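Local coordinates for phosphoenolpyruvate-protein phosphotransferase (Coxiella burnetii, PDB 3TRC) that probably transfers the phosphoryl group of phosphoenolpyruvate to a protein histidine as a whole enzyme, of which this chain is the GAF domain, a likely regulatory module, at residues Lys8-Arg11 / Gln12-Glu16; Ala20-Leu23 / Glu24-Leu27; Ile47-Asp50 / Val51-Glu54. All coordinates share one frame; numbering follows the deposited sequence. Where two conformers were deposited one is given.

Contact 1 of 3, residues Lys8-Arg11 / Gln12-Glu16; sequences KILR and QITQE
Leu10 and Thr14 meet one helical turn apart in helix 3-19, where the carbonyl oxygen of Leu10 takes two hydrogen bonds from a single residue. The backbone bond is the ordinary i to i+4 link, Thr14 N to Leu10 O at 2.8 Å. The hydroxyl adds a second, very short one, Thr14 OG1 to Leu10 O at 2.5 Å, and its donor stands 39° out of the carbonyl plane, on the face opposite the amide. With OG1 beside its own backbone N (chi1 -57°), the hydroxyl is folded back against the preceding turn. Gln12 N, Ile13 N and Gln15 N continue the helical ladder to Lys8 O, Ile9 O and Arg11 O.

Apolar packing involves the same turn. Leu10 packs on Phe147 of helix 142-164 and on Leu10 of the second subunit, while Ile13 reaches Leu29 and Arg33 of helix 23-37.

A water joins Arg11 and Gln12, accepting from Arg11 NE at 3.2 Å and donating to Gln12 OE1 at 2.9 Å. Lys8 CB sits 3.9 Å above one face of the Arg11 guanidinium, toward its rim.

The chemistry implies that the hydroxyl of Thr14 finds its acceptor, Leu10 O, within its own helix, consistent with a polar side chain being tolerated in a buried position where it touches His154 and Ile153 of the second subunit.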
# COMPACT_ATOMS: atom_id res chain seq x y z
N LYS A 8 -6.70 -5.36 6.81
CA LYS A 8 -5.65 -6.14 7.45
C LYS A 8 -4.93 -7.07 6.47
O LYS A 8 -3.75 -7.36 6.64
CB LYS A 8 -6.23 -6.94 8.61
CG LYS A 8 -6.81 -6.07 9.71
CD LYS A 8 -7.34 -6.93 10.83
CE LYS A 8 -7.92 -6.08 11.95
NZ LYS A 8 -8.85 -6.89 12.79
N ILE A 9 -5.65 -7.53 5.45
CA ILE A 9 -5.03 -8.32 4.40
C ILE A 9 -4.03 -7.45 3.66
O ILE A 9 -2.92 -7.88 3.36
CB ILE A 9 -6.07 -8.86 3.41
CG1 ILE A 9 -6.98 -9.86 4.11
CG2 ILE A 9 -5.38 -9.49 2.19
CD1 ILE A 9 -8.26 -10.14 3.36
N LEU A 10 -4.44 -6.23 3.36
CA LEU A 10 -3.57 -5.26 2.71
C LEU A 10 -2.32 -5.07 3.54
O LEU A 10 -1.21 -5.02 3.03
CB LEU A 10 -4.29 -3.92 2.55
CG LEU A 10 -4.70 -3.49 1.15
CD1 LEU A 10 -5.05 -2.01 1.17
CD2 LEU A 10 -3.59 -3.78 0.15
N ARG A 11 -2.52 -4.96 4.85
CA ARG A 11 -1.41 -4.77 5.77
C ARG A 11 -0.40 -5.91 5.63
O ARG A 11 0.80 -5.66 5.48
CB ARG A 11 -1.94 -4.70 7.20
CG ARG A 11 -0.93 -4.25 8.24
CD ARG A 11 -1.52 -4.42 9.63
NE ARG A 11 -1.91 -5.80 9.89
CZ ARG A 11 -2.82 -6.17 10.78
NH1 ARG A 11 -3.46 -5.25 11.50
NH2 ARG A 11 -3.11 -7.45 10.95
N GLN A 12 -0.88 -7.14 5.66
CA GLN A 12 -0.02 -8.32 5.58
C GLN A 12 0.65 -8.48 4.21
O GLN A 12 1.84 -8.80 4.14
CB GLN A 12 -0.80 -9.59 5.95
CG GLN A 12 -0.06 -10.90 5.66
CD GLN A 12 1.06 -11.19 6.64
OE1 GLN A 12 1.16 -10.58 7.70
NE2 GLN A 12 1.92 -12.14 6.28
N ILE A 13 -0.10 -8.27 3.14
CA ILE A 13 0.45 -8.46 1.80
C ILE A 13 1.39 -7.33 1.39
O ILE A 13 2.37 -7.56 0.68
CB ILE A 13 -0.65 -8.63 0.73
CG1 ILE A 13 -0.04 -9.06 -0.60
CG2 ILE A 13 -1.45 -7.35 0.55
CD1 ILE A 13 -1.06 -9.51 -1.62
N THR A 14 1.10 -6.11 1.83
CA THR A 14 1.97 -4.97 1.54
C THR A 14 3.32 -5.27 2.17
O THR A 14 4.38 -5.03 1.58
CB THR A 14 1.39 -3.65 2.10
OG1 THR A 14 0.08 -3.43 1.56
CG2 THR A 14 2.28 -2.47 1.71
N GLN A 15 3.27 -5.82 3.38
CA GLN A 15 4.45 -6.29 4.11
C GLN A 15 5.22 -7.33 3.30
O GLN A 15 6.43 -7.21 3.10
CB GLN A 15 4.02 -6.91 5.44
CG GLN A 15 5.16 -7.37 6.31
CD GLN A 15 5.68 -6.26 7.19
OE1 GLN A 15 6.48 -5.43 6.75
NE2 GLN A 15 5.23 -6.23 8.44
N GLU A 16 4.51 -8.36 2.86
CA GLU A 16 5.14 -9.46 2.13
C GLU A 16 5.72 -9.02 0.77
O GLU A 16 6.79 -9.49 0.38
CB GLU A 16 4.16 -10.62 1.95
CG GLU A 16 3.94 -11.46 3.21
CD GLU A 16 3.05 -12.67 2.96
OE1 GLU A 16 2.18 -12.60 2.07
OE2 GLU A 16 3.22 -13.69 3.66
O HOH W 1 -0.34 -8.50 9.10

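Contact 2 of 3, residues Ala20-Leu23 / Glu24-Leu27; sequences APNL and EQAL
Leu23 and Leu27 touch across the first turn of helix 23-37, a turn opened by an N-cap at Asn22. The loop after helix 3-19 passes into this helix of the GAF domain at Asn22.

Leu23 is the most extensively buried by the contact. Its CG is anti to the backbone N (chi1 179°), which carries CD1 out to 3.9 Å from Leu27 CD2, the two side chains crossing at an angle. Beneath them Leu27 N donates to Leu23 O at 2.9 Å. The pair faces neighbouring elements: Leu23 packs on Ile159 and Ala162 of helix 142-164, and Leu27, which is buried, on Leu45 and Ile47 of strand 42-49.

Gln25 comes next, gripped through its backbone. Asn22 OD1 accepts from Gln25 N at 2.8 Å with an N-H...O angle of 161°, the capping bond proper. Beyond it the Gln25 side chain passes across that of Asn22, their amide planes 77° apart, and its CB lies 4.0 Å from Pro21 CD.

The third, Glu24, brings its CB to 3.5 Å from Asn22 OD1, so the cap oxygen is flanked by the methylenes of two successive residues. Behind the cap, Asn22 O takes Ala26 N at 3.2 Å, and the methyl of Ala20 folds under this turn, its CB 3.9 Å from Ala26 CB.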
# COMPACT_ATOMS: atom_id res chain seq x y z
N ALA A 20 9.70 -9.17 -0.39
CA ALA A 20 10.07 -10.07 -1.47
C ALA A 20 11.44 -9.70 -2.04
O ALA A 20 11.74 -8.53 -2.23
CB ALA A 20 9.02 -10.06 -2.56
N PRO A 21 12.26 -10.71 -2.33
CA PRO A 21 13.63 -10.49 -2.81
C PRO A 21 13.74 -10.08 -4.28
O PRO A 21 14.78 -9.57 -4.69
CB PRO A 21 14.31 -11.84 -2.57
CG PRO A 21 13.19 -12.83 -2.61
CD PRO A 21 11.97 -12.14 -2.09
N ASN A 22 12.68 -10.29 -5.06
CA ASN A 22 12.67 -9.87 -6.46
C ASN A 22 11.24 -9.72 -6.96
O ASN A 22 10.29 -10.06 -6.25
CB ASN A 22 13.46 -10.83 -7.34
CG ASN A 22 12.93 -12.25 -7.27
OD1 ASN A 22 11.79 -12.52 -7.65
ND2 ASN A 22 13.76 -13.17 -6.79
N LEU A 23 11.09 -9.21 -8.19
CA LEU A 23 9.77 -8.95 -8.75
C LEU A 23 8.98 -10.24 -8.92
O LEU A 23 7.81 -10.30 -8.56
CB LEU A 23 9.88 -8.24 -10.09
CG LEU A 23 8.52 -7.95 -10.75
CD1 LEU A 23 7.69 -6.99 -9.90
CD2 LEU A 23 8.71 -7.40 -12.15
N GLU A 24 9.62 -11.27 -9.47
CA GLU A 24 8.92 -12.52 -9.73
C GLU A 24 8.30 -13.08 -8.46
O GLU A 24 7.16 -13.54 -8.46
CB GLU A 24 9.86 -13.55 -10.35
CG GLU A 24 9.24 -14.93 -10.52
CD GLU A 24 10.26 -15.99 -10.89
OE1 GLU A 24 11.31 -15.63 -11.47
OE2 GLU A 24 10.01 -17.18 -10.59
N GLN A 25 9.05 -13.02 -7.36
CA GLN A 25 8.54 -13.51 -6.09
C GLN A 25 7.37 -12.67 -5.60
O GLN A 25 6.42 -13.20 -5.03
CB GLN A 25 9.66 -13.56 -5.04
CG GLN A 25 10.48 -14.81 -5.09
CD GLN A 25 9.66 -16.05 -4.78
OE1 GLN A 25 9.35 -16.84 -5.66
NE2 GLN A 25 9.31 -16.22 -3.51
N ALA A 26 7.43 -11.36 -5.81
CA ALA A 26 6.34 -10.49 -5.39
C ALA A 26 5.06 -10.81 -6.15
O ALA A 26 3.99 -10.90 -5.56
CB ALA A 26 6.71 -9.03 -5.57
N LEU A 27 5.19 -11.01 -7.46
CA LEU A 27 4.04 -11.30 -8.29
C LEU A 27 3.43 -12.64 -7.91
O LEU A 27 2.21 -12.78 -7.82
CB LEU A 27 4.43 -11.30 -9.77
CG LEU A 27 5.07 -10.01 -10.29
CD1 LEU A 27 5.33 -10.10 -11.79
CD2 LEU A 27 4.20 -8.82 -9.96

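Contact 3 of 3, residues Ile47-Asp50 / Val51-Glu54; sequences ICDD and VHGE
Asp49 swings its carboxylate toward the turn with CG anti to its backbone N (chi1 -176°), and His52 answers with CG beside its own backbone N, its ring rotated so that ND1 meets the acid. The two groups belong to a beta hairpin joining strand 42-49 to strand 54-61, closed by a G1 bulge in which Gly53 and Glu54 both face Asp49.

His52 ND1 donates to Asp49 OD2 at 2.9 Å, with an N-H...O angle of 166°. The oxygen lies close to the ring plane at its edge, but the histidine approaches from above the carboxylate plane, and the two planes stand 88° apart. Asp49 OD2 also forms a salt bridge with Arg72, which Glu54 shares through OE1; Glu54 OE2 pairs with Lys74. The basic pair probably offsets the repulsion expected between Asp49 and Glu54, whose side chains share one face of the sheet.

The backbone defines the bulge. Asp49 N donates to Glu54 O at 2.8 Å, while the return bond from Glu54 N to Asp49 O, 3.3 Å long, is weak. Gly53 N also reaches Asp49 O weakly, at 2.9 Å in a bent approach, as does His52 N. One carbonyl gathers three amides, each weakly: Glu54 N is straight but long, whereas His52 N and Gly53 N come in at poor angles. Gly53 adopts a positive phi, as the glycine of a G1 bulge usually does.

At the apex a water ties the other carboxylate oxygen back to the main chain: it donates to Asp49 OD1 at 2.8 Å and accepts from Val51 N at 3.2 Å.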
# COMPACT_ATOMS: atom_id res chain seq x y z
N ILE A 47 1.96 -8.77 -17.79
CA ILE A 47 2.78 -7.59 -17.98
C ILE A 47 2.82 -7.23 -19.46
O ILE A 47 2.87 -8.10 -20.33
CB ILE A 47 4.20 -7.80 -17.42
CG1 ILE A 47 4.14 -7.99 -15.90
CG2 ILE A 47 5.09 -6.61 -17.75
CD1 ILE A 47 5.49 -7.93 -15.22
N CYS A 48 2.76 -5.93 -19.76
CA CYS A 48 2.81 -5.46 -21.14
C CYS A 48 4.15 -5.73 -21.80
O CYS A 48 5.20 -5.46 -21.22
CB CYS A 48 2.52 -3.97 -21.21
SG CYS A 48 0.88 -3.51 -20.68
N ASP A 49 4.09 -6.26 -23.02
CA ASP A 49 5.26 -6.41 -23.88
C ASP A 49 5.03 -5.46 -25.04
O ASP A 49 4.45 -5.83 -26.06
CB ASP A 49 5.37 -7.86 -24.38
CG ASP A 49 6.61 -8.11 -25.21
OD1 ASP A 49 7.34 -7.15 -25.53
OD2 ASP A 49 6.86 -9.29 -25.56
N ASP A 50 5.46 -4.21 -24.87
CA ASP A 50 5.12 -3.16 -25.82
C ASP A 50 5.66 -3.40 -27.23
O ASP A 50 5.01 -3.03 -28.20
CB ASP A 50 5.52 -1.78 -25.29
CG ASP A 50 4.70 -1.36 -24.08
OD1 ASP A 50 3.51 -1.73 -24.01
OD2 ASP A 50 5.23 -0.66 -23.20
N VAL A 51 6.83 -4.02 -27.34
CA VAL A 51 7.40 -4.29 -28.66
C VAL A 51 6.52 -5.20 -29.53
O VAL A 51 6.38 -4.97 -30.74
CB VAL A 51 8.83 -4.87 -28.57
CG1 VAL A 51 8.84 -6.15 -27.77
CG2 VAL A 51 9.40 -5.12 -29.97
N HIS A 52 5.93 -6.22 -28.91
CA HIS A 52 5.10 -7.17 -29.65
C HIS A 52 3.60 -6.86 -29.53
O HIS A 52 2.78 -7.54 -30.15
CB HIS A 52 5.37 -8.60 -29.17
CG HIS A 52 6.78 -9.04 -29.38
ND1 HIS A 52 7.67 -9.23 -28.34
CD2 HIS A 52 7.47 -9.31 -30.51
CE1 HIS A 52 8.84 -9.61 -28.82
NE2 HIS A 52 8.75 -9.67 -30.13
N GLY A 53 3.26 -5.86 -28.74
CA GLY A 53 1.87 -5.46 -28.57
C GLY A 53 1.02 -6.55 -27.95
O GLY A 53 -0.11 -6.81 -28.39
N GLU A 54 1.56 -7.20 -26.93
CA GLU A 54 0.89 -8.30 -26.25
C GLU A 54 1.06 -8.21 -24.75
O GLU A 54 2.08 -7.74 -24.25
CB GLU A 54 1.47 -9.64 -26.72
CG GLU A 54 1.28 -9.95 -28.19
CD GLU A 54 2.12 -11.13 -28.65
OE1 GLU A 54 3.25 -11.30 -28.14
OE2 GLU A 54 1.64 -11.88 -29.52
O HOH W 2 8.73 -4.76 -24.87

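The three contacts follow in series along the chain, each closing before the next opens. Contact 1 lies on helix 3-19 and contact 2 at the start of helix 23-37, their centres 15 Å apart; contact 3 is the hairpin between strands 42-49 and 54-61 of the antiparallel sheet. Contacts 2 and 3 have centres 20 Å apart yet touch, Leu27 CD1 packing 4.1 Å from Ile47 CD1, so the capped helix rests on the strand leading into the hairpin. Contacts 1 and 3 lie on opposite sides of the chain's centre, 30 Å between centres. Helix 142-164 touches all three, and only contact 1 meets the second subunit, so subunit pairing involves helix 3-19, far from the hairpin.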